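Local coordinates for protein serine-pyruvate aminotransferase (AgxT) (Sulfolobus solfataricus, PDB 3ZRP) that probably transfers amino groups between serine and pyruvate or alanine and glyoxylate, using pyridoxal 5'-phosphate as its cofactor, at residues Thr134-Glu137 with Val142-Pro145; Asp148-Ile153 with Ile160-Val165. One frame throughout, in Å; residues are numbered along the deposited sequence.

The two contacts follow one another along the chain, their centres about 10 Å apart, and both reach the pyridoxal-phosphate pocket. In interaction 1 a short hairpin brings in Val136, which touches the cofactor; in interaction 2 helix 146-153 packs on strand 157-163, whose end supplies Asp163 and, just beyond, Val165. They meet directly: His135 N lies 2.8 Å from Asp163 O, probably a hydrogen bond, and Thr134 CG2 comes within 3.9 Å of Asp163 OD2. Farther from the cofactor, Glu144 of the hairpin packs its OE2 3.3 Å from Val149 CG2 on the helix, so the hairpin also touches the helix.

Interaction 1: residues Thr134-Glu137 with Val142-Pro145; sequences THVE and VREP
Val142 O is gripped from two sources: Glu137 N donates to it at 2.9 Å in a nearly straight bond (163° at the hydrogen), and a water donates at 3.1 Å. Val136 CA adds a CA-H...O contact to the same oxygen. That water also donates to Thr134 O, 2.8 Å away, and so bridges the two segments of this antiparallel beta hairpin. Farther along, His135 O accepts from Glu144 N at 2.9 Å, while the return bond from Val142 N to Glu137 O is weak. Val136 and Arg143 form the non-hydrogen-bonded pair, and on their shared face Val136 CG2 meets Arg143 CG at 4.1 Å. Arg143 CG stands anti to the backbone N (chi1 -180°), which lays the aliphatic chain alongside the imidazole of His135, with CG 3.8 Å from His135 CD2; the guanidinium is turned 76° from the ring. Beyond this contact the guanidinium forms a salt bridge with Glu171 and bonds to Glu295 O. A second water links His135 NE2 to Glu144 O. Glu137 points to the other face, its carboxylate held by Ser139 and by the amides of Phe88 and Gly89 at the start of helix 87-96. In the chain the hairpin comes directly after strand 128-134 of the large sheet, and its second arm runs through Pro145, the N-cap, into helix 146-153, where Val146 packs against His135.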
loop_
_atom_site.group_PDB
_atom_site.type_symbol
_atom_site.label_atom_id
_atom_site.label_comp_id
_atom_site.label_asym_id
_atom_site.label_seq_id
_atom_site.Cartn_x
_atom_site.Cartn_y
_atom_site.Cartn_z
ATOM N N THR A 134 21.087 -6.367 -6.164
ATOM C CA THR A 134 20.226 -5.436 -6.911
ATOM C C THR A 134 20.430 -5.673 -8.389
ATOM O O THR A 134 21.564 -5.476 -8.893
ATOM C CB THR A 134 20.608 -3.974 -6.607
ATOM O OG1 THR A 134 20.728 -3.806 -5.194
ATOM C CG2 THR A 134 19.560 -2.980 -7.176
ATOM N N HIS A 135 19.359 -6.034 -9.111
ATOM C CA HIS A 135 19.517 -6.305 -10.556
ATOM C C HIS A 135 19.915 -5.033 -11.326
ATOM O O HIS A 135 20.940 -4.999 -12.025
ATOM C CB HIS A 135 18.293 -6.978 -11.145
ATOM C CG HIS A 135 18.546 -7.644 -12.460
ATOM N ND1 HIS A 135 17.602 -8.433 -13.082
ATOM C CD2 HIS A 135 19.662 -7.698 -13.237
ATOM C CE1 HIS A 135 18.115 -8.922 -14.200
ATOM N NE2 HIS A 135 19.361 -8.486 -14.319
ATOM N N VAL A 136 19.127 -3.966 -11.170
ATOM C CA VAL A 136 19.511 -2.670 -11.724
ATOM C C VAL A 136 19.473 -1.652 -10.598
ATOM O O VAL A 136 18.438 -1.486 -9.975
ATOM C CB VAL A 136 18.548 -2.250 -12.859
ATOM C CG1 VAL A 136 18.765 -0.774 -13.250
ATOM C CG2 VAL A 136 18.693 -3.184 -14.073
ATOM N N GLU A 137 20.619 -1.028 -10.326
ATOM C CA GLU A 137 20.740 0.064 -9.378
ATOM C C GLU A 137 20.303 1.379 -10.022
ATOM O O GLU A 137 21.035 2.007 -10.794
ATOM C CB GLU A 137 22.183 0.157 -8.847
ATOM C CG GLU A 137 22.464 1.327 -7.930
ATOM C CD GLU A 137 21.492 1.413 -6.765
ATOM O OE1 GLU A 137 21.414 0.445 -5.964
ATOM O OE2 GLU A 137 20.822 2.465 -6.644
ATOM N N VAL A 142 23.252 1.097 -13.290
ATOM C CA VAL A 142 24.207 -0.007 -13.368
ATOM C C VAL A 142 23.516 -1.347 -13.121
ATOM O O VAL A 142 22.847 -1.532 -12.096
ATOM C CB VAL A 142 25.352 0.219 -12.351
ATOM C CG1 VAL A 142 26.182 -1.027 -12.157
ATOM C CG2 VAL A 142 26.240 1.380 -12.801
ATOM N N ARG A 143 23.654 -2.274 -14.068
ATOM C CA ARG A 143 23.053 -3.603 -13.974
ATOM C C ARG A 143 24.114 -4.596 -13.475
ATOM O O ARG A 143 25.200 -4.710 -14.058
ATOM C CB ARG A 143 22.541 -4.078 -15.325
ATOM C CG ARG A 143 21.878 -5.475 -15.342
ATOM C CD ARG A 143 21.472 -5.928 -16.763
ATOM N NE ARG A 143 22.620 -5.777 -17.645
ATOM C CZ ARG A 143 22.687 -5.000 -18.720
ATOM N NH1 ARG A 143 21.629 -4.315 -19.152
ATOM N NH2 ARG A 143 23.843 -4.921 -19.374
ATOM N N GLU A 144 23.789 -5.300 -12.396
ATOM C CA GLU A 144 24.661 -6.307 -11.816
ATOM C C GLU A 144 24.464 -7.574 -12.648
ATOM O O GLU A 144 23.324 -7.891 -13.000
ATOM C CB GLU A 144 24.234 -6.564 -10.356
ATOM C CG GLU A 144 25.069 -7.629 -9.591
ATOM C CD GLU A 144 26.486 -7.201 -9.237
ATOM O OE1 GLU A 144 26.838 -6.023 -9.225
ATOM O OE2 GLU A 144 27.314 -8.082 -8.963
ATOM N N PRO A 145 25.566 -8.308 -12.966
ATOM C CA PRO A 145 25.449 -9.603 -13.663
ATOM C C PRO A 145 25.019 -10.718 -12.715
ATOM O O PRO A 145 25.826 -11.559 -12.283
ATOM C CB PRO A 145 26.869 -9.860 -14.204
ATOM C CG PRO A 145 27.773 -9.095 -13.305
ATOM C CD PRO A 145 26.969 -7.885 -12.807
HETATM O O HOH W 1 23.145 -3.188 -9.504
HETATM O O HOH W 2 22.166 -9.005 -15.276
#

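Interaction 2: residues Asp148-Ile153 with Ile160-Val165; sequences DVINKI and IVVDGV. With PLP (pyridoxal-5'-phosphate), chain C.
Ile160 meets Ile150 and Ile153 where helix 146-153 lies against the sheet of the large domain, part of a beta-alpha-beta crossover from strand 128-134 to the parallel strand 157-163. The helix and strand segments run close to antiparallel (171°), their axes 11.0 Å apart, and the gap is bridged by branched aliphatic side chains. Both branches of Ile160 are used. With CG1 beside the backbone N (chi1 -60°), its two methyls part: CG2 rests 4.0 Å from Ile150 CG1, whereas CD1 reaches toward the last turn of the helix and comes within 3.9 Å of Ile153 CG1, also touching Ile150 CG2. Ile150 therefore sits across both arms of Ile160, and its CD1 reaches toward Val162 CG2, at the looser distance of 4.4 Å. Val180 flanks Ile150, while Val131 and Val123 close round Ile153, placing this apolar layer between the helices and the central strands.

Past the packed residues, the strand delivers Asp163 to the cofactor, as in other fold type I aminotransferases. Its OD2 stands 2.8 Å from PLP N1, and the other oxygen, OD1, accepts from Val165 N at 2.9 Å in an Asx turn that helps hold the carboxylate's rotation, with OD2 left facing the pyridine nitrogen. Replacing Asp163 by alanine removes both oxygens and with them the Asx turn, and is likely to leave the pyridine nitrogen without its carboxylate partner and the Val165 amide, without its acceptor, freer to shift beside the ring. Lys189 lies beside Val165, which lays its side chain over one face of the pyridine ring, CG1 standing 3.6 Å from PLP C4 and CG2 3.7 Å from PLP C6.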
loop_
_atom_site.group_PDB
_atom_site.type_symbol
_atom_site.label_atom_id
_atom_site.label_comp_id
_atom_site.label_asym_id
_atom_site.label_seq_id
_atom_site.Cartn_x
_atom_site.Cartn_y
_atom_site.Cartn_z
ATOM N N ASP A 148 25.778 -14.527 -13.442
ATOM C CA ASP A 148 27.196 -14.799 -13.146
ATOM C C ASP A 148 27.527 -14.812 -11.647
ATOM O O ASP A 148 28.272 -15.683 -11.181
ATOM C CB ASP A 148 28.092 -13.794 -13.852
ATOM C CG ASP A 148 28.059 -13.935 -15.373
ATOM O OD1 ASP A 148 27.513 -14.926 -15.905
ATOM O OD2 ASP A 148 28.590 -13.027 -16.032
ATOM N N VAL A 149 26.981 -13.852 -10.896
ATOM C CA VAL A 149 27.140 -13.849 -9.427
ATOM C C VAL A 149 26.564 -15.111 -8.791
ATOM O O VAL A 149 27.231 -15.763 -7.976
ATOM C CB VAL A 149 26.496 -12.598 -8.764
ATOM C CG1 VAL A 149 26.568 -12.709 -7.240
ATOM C CG2 VAL A 149 27.173 -11.340 -9.233
ATOM N N ILE A 150 25.343 -15.473 -9.170
ATOM C CA ILE A 150 24.668 -16.619 -8.567
ATOM C C ILE A 150 25.357 -17.948 -8.937
ATOM O O ILE A 150 25.475 -18.852 -8.104
ATOM C CB ILE A 150 23.167 -16.625 -8.928
ATOM C CG1 ILE A 150 22.479 -15.452 -8.217
ATOM C CG2 ILE A 150 22.501 -17.953 -8.551
ATOM C CD1 ILE A 150 21.044 -15.253 -8.642
ATOM N N ASN A 151 25.809 -18.056 -10.185
ATOM C CA ASN A 151 26.564 -19.233 -10.624
ATOM C C ASN A 151 27.726 -19.519 -9.677
ATOM O O ASN A 151 27.978 -20.674 -9.331
ATOM C CB ASN A 151 27.060 -19.074 -12.073
ATOM C CG ASN A 151 27.919 -20.255 -12.549
ATOM O OD1 ASN A 151 27.402 -21.281 -12.996
ATOM N ND2 ASN A 151 29.239 -20.094 -12.476
ATOM N N LYS A 152 28.412 -18.463 -9.244
ATOM C CA LYS A 152 29.548 -18.600 -8.351
ATOM C C LYS A 152 29.140 -18.905 -6.913
ATOM O O LYS A 152 29.779 -19.725 -6.256
ATOM C CB LYS A 152 30.438 -17.358 -8.397
ATOM C CG LYS A 152 31.190 -17.187 -9.735
ATOM C CD LYS A 152 32.266 -16.122 -9.613
ATOM C CE LYS A 152 32.993 -15.892 -10.942
ATOM N NZ LYS A 152 33.686 -17.132 -11.394
ATOM N N ILE A 153 28.076 -18.259 -6.427
ATOM C CA ILE A 153 27.774 -18.313 -4.985
ATOM C C ILE A 153 26.718 -19.300 -4.548
ATOM O O ILE A 153 26.633 -19.591 -3.349
ATOM C CB ILE A 153 27.443 -16.909 -4.399
ATOM C CG1 ILE A 153 26.049 -16.436 -4.848
ATOM C CG2 ILE A 153 28.553 -15.921 -4.758
ATOM C CD1 ILE A 153 25.623 -15.093 -4.230
ATOM N N ILE A 160 19.182 -16.621 -1.702
ATOM C CA ILE A 160 19.564 -15.476 -2.549
ATOM C C ILE A 160 18.311 -14.684 -2.944
ATOM O O ILE A 160 17.339 -15.257 -3.437
ATOM C CB ILE A 160 20.345 -15.951 -3.812
ATOM C CG1 ILE A 160 21.634 -16.700 -3.398
ATOM C CG2 ILE A 160 20.781 -14.774 -4.695
ATOM C CD1 ILE A 160 22.261 -17.448 -4.573
ATOM N N VAL A 161 18.353 -13.381 -2.671
ATOM C CA VAL A 161 17.266 -12.477 -3.006
ATOM C C VAL A 161 17.770 -11.424 -3.991
ATOM O O VAL A 161 18.915 -10.935 -3.881
ATOM C CB VAL A 161 16.593 -11.840 -1.738
ATOM C CG1 VAL A 161 16.245 -12.923 -0.703
ATOM C CG2 VAL A 161 17.460 -10.746 -1.106
ATOM N N VAL A 162 16.926 -11.085 -4.961
ATOM C CA VAL A 162 17.300 -10.076 -5.969
ATOM C C VAL A 162 16.231 -9.008 -6.024
ATOM O O VAL A 162 15.060 -9.314 -6.211
ATOM C CB VAL A 162 17.445 -10.683 -7.384
ATOM C CG1 VAL A 162 17.873 -9.617 -8.398
ATOM C CG2 VAL A 162 18.444 -11.899 -7.383
ATOM N N ASP A 163 16.640 -7.758 -5.803
ATOM C CA ASP A 163 15.778 -6.618 -6.017
ATOM C C ASP A 163 15.760 -6.312 -7.520
ATOM O O ASP A 163 16.733 -5.762 -8.058
ATOM C CB ASP A 163 16.327 -5.438 -5.203
ATOM C CG ASP A 163 15.731 -4.075 -5.604
ATOM O OD1 ASP A 163 14.777 -3.962 -6.394
ATOM O OD2 ASP A 163 16.274 -3.074 -5.120
ATOM N N GLY A 164 14.668 -6.720 -8.185
ATOM C CA GLY A 164 14.399 -6.398 -9.588
ATOM C C GLY A 164 13.351 -5.319 -9.814
ATOM O O GLY A 164 12.670 -5.315 -10.833
ATOM N N VAL A 165 13.252 -4.365 -8.883
ATOM C CA VAL A 165 12.304 -3.274 -9.027
ATOM C C VAL A 165 12.474 -2.512 -10.373
ATOM O O VAL A 165 11.470 -2.199 -11.030
ATOM C CB VAL A 165 12.372 -2.303 -7.821
ATOM C CG1 VAL A 165 11.469 -1.082 -8.028
ATOM C CG2 VAL A 165 11.926 -3.014 -6.528
HETATM N N1 PLP C . 14.782 -0.763 -5.518
HETATM C C2 PLP C . 15.042 -0.103 -6.698
HETATM C C2A PLP C . 16.143 -0.618 -7.588
HETATM C C3 PLP C . 14.278 1.023 -7.077
HETATM O O3 PLP C . 14.495 1.575 -8.152
HETATM C C4 PLP C . 13.242 1.483 -6.256
HETATM C C4A PLP C . 12.407 2.684 -6.715
HETATM C C5 PLP C . 13.024 0.795 -5.043
HETATM C C6 PLP C . 13.777 -0.344 -4.689
HETATM C C5A PLP C . 11.958 1.194 -4.065
HETATM O O4P PLP C . 10.626 0.990 -4.543
HETATM P P PLP C . 9.366 1.747 -3.948
HETATM O O1P PLP C . 8.256 1.188 -4.782
HETATM O O2P PLP C . 9.680 3.179 -4.229
HETATM O O3P PLP C . 9.369 1.363 -2.511
#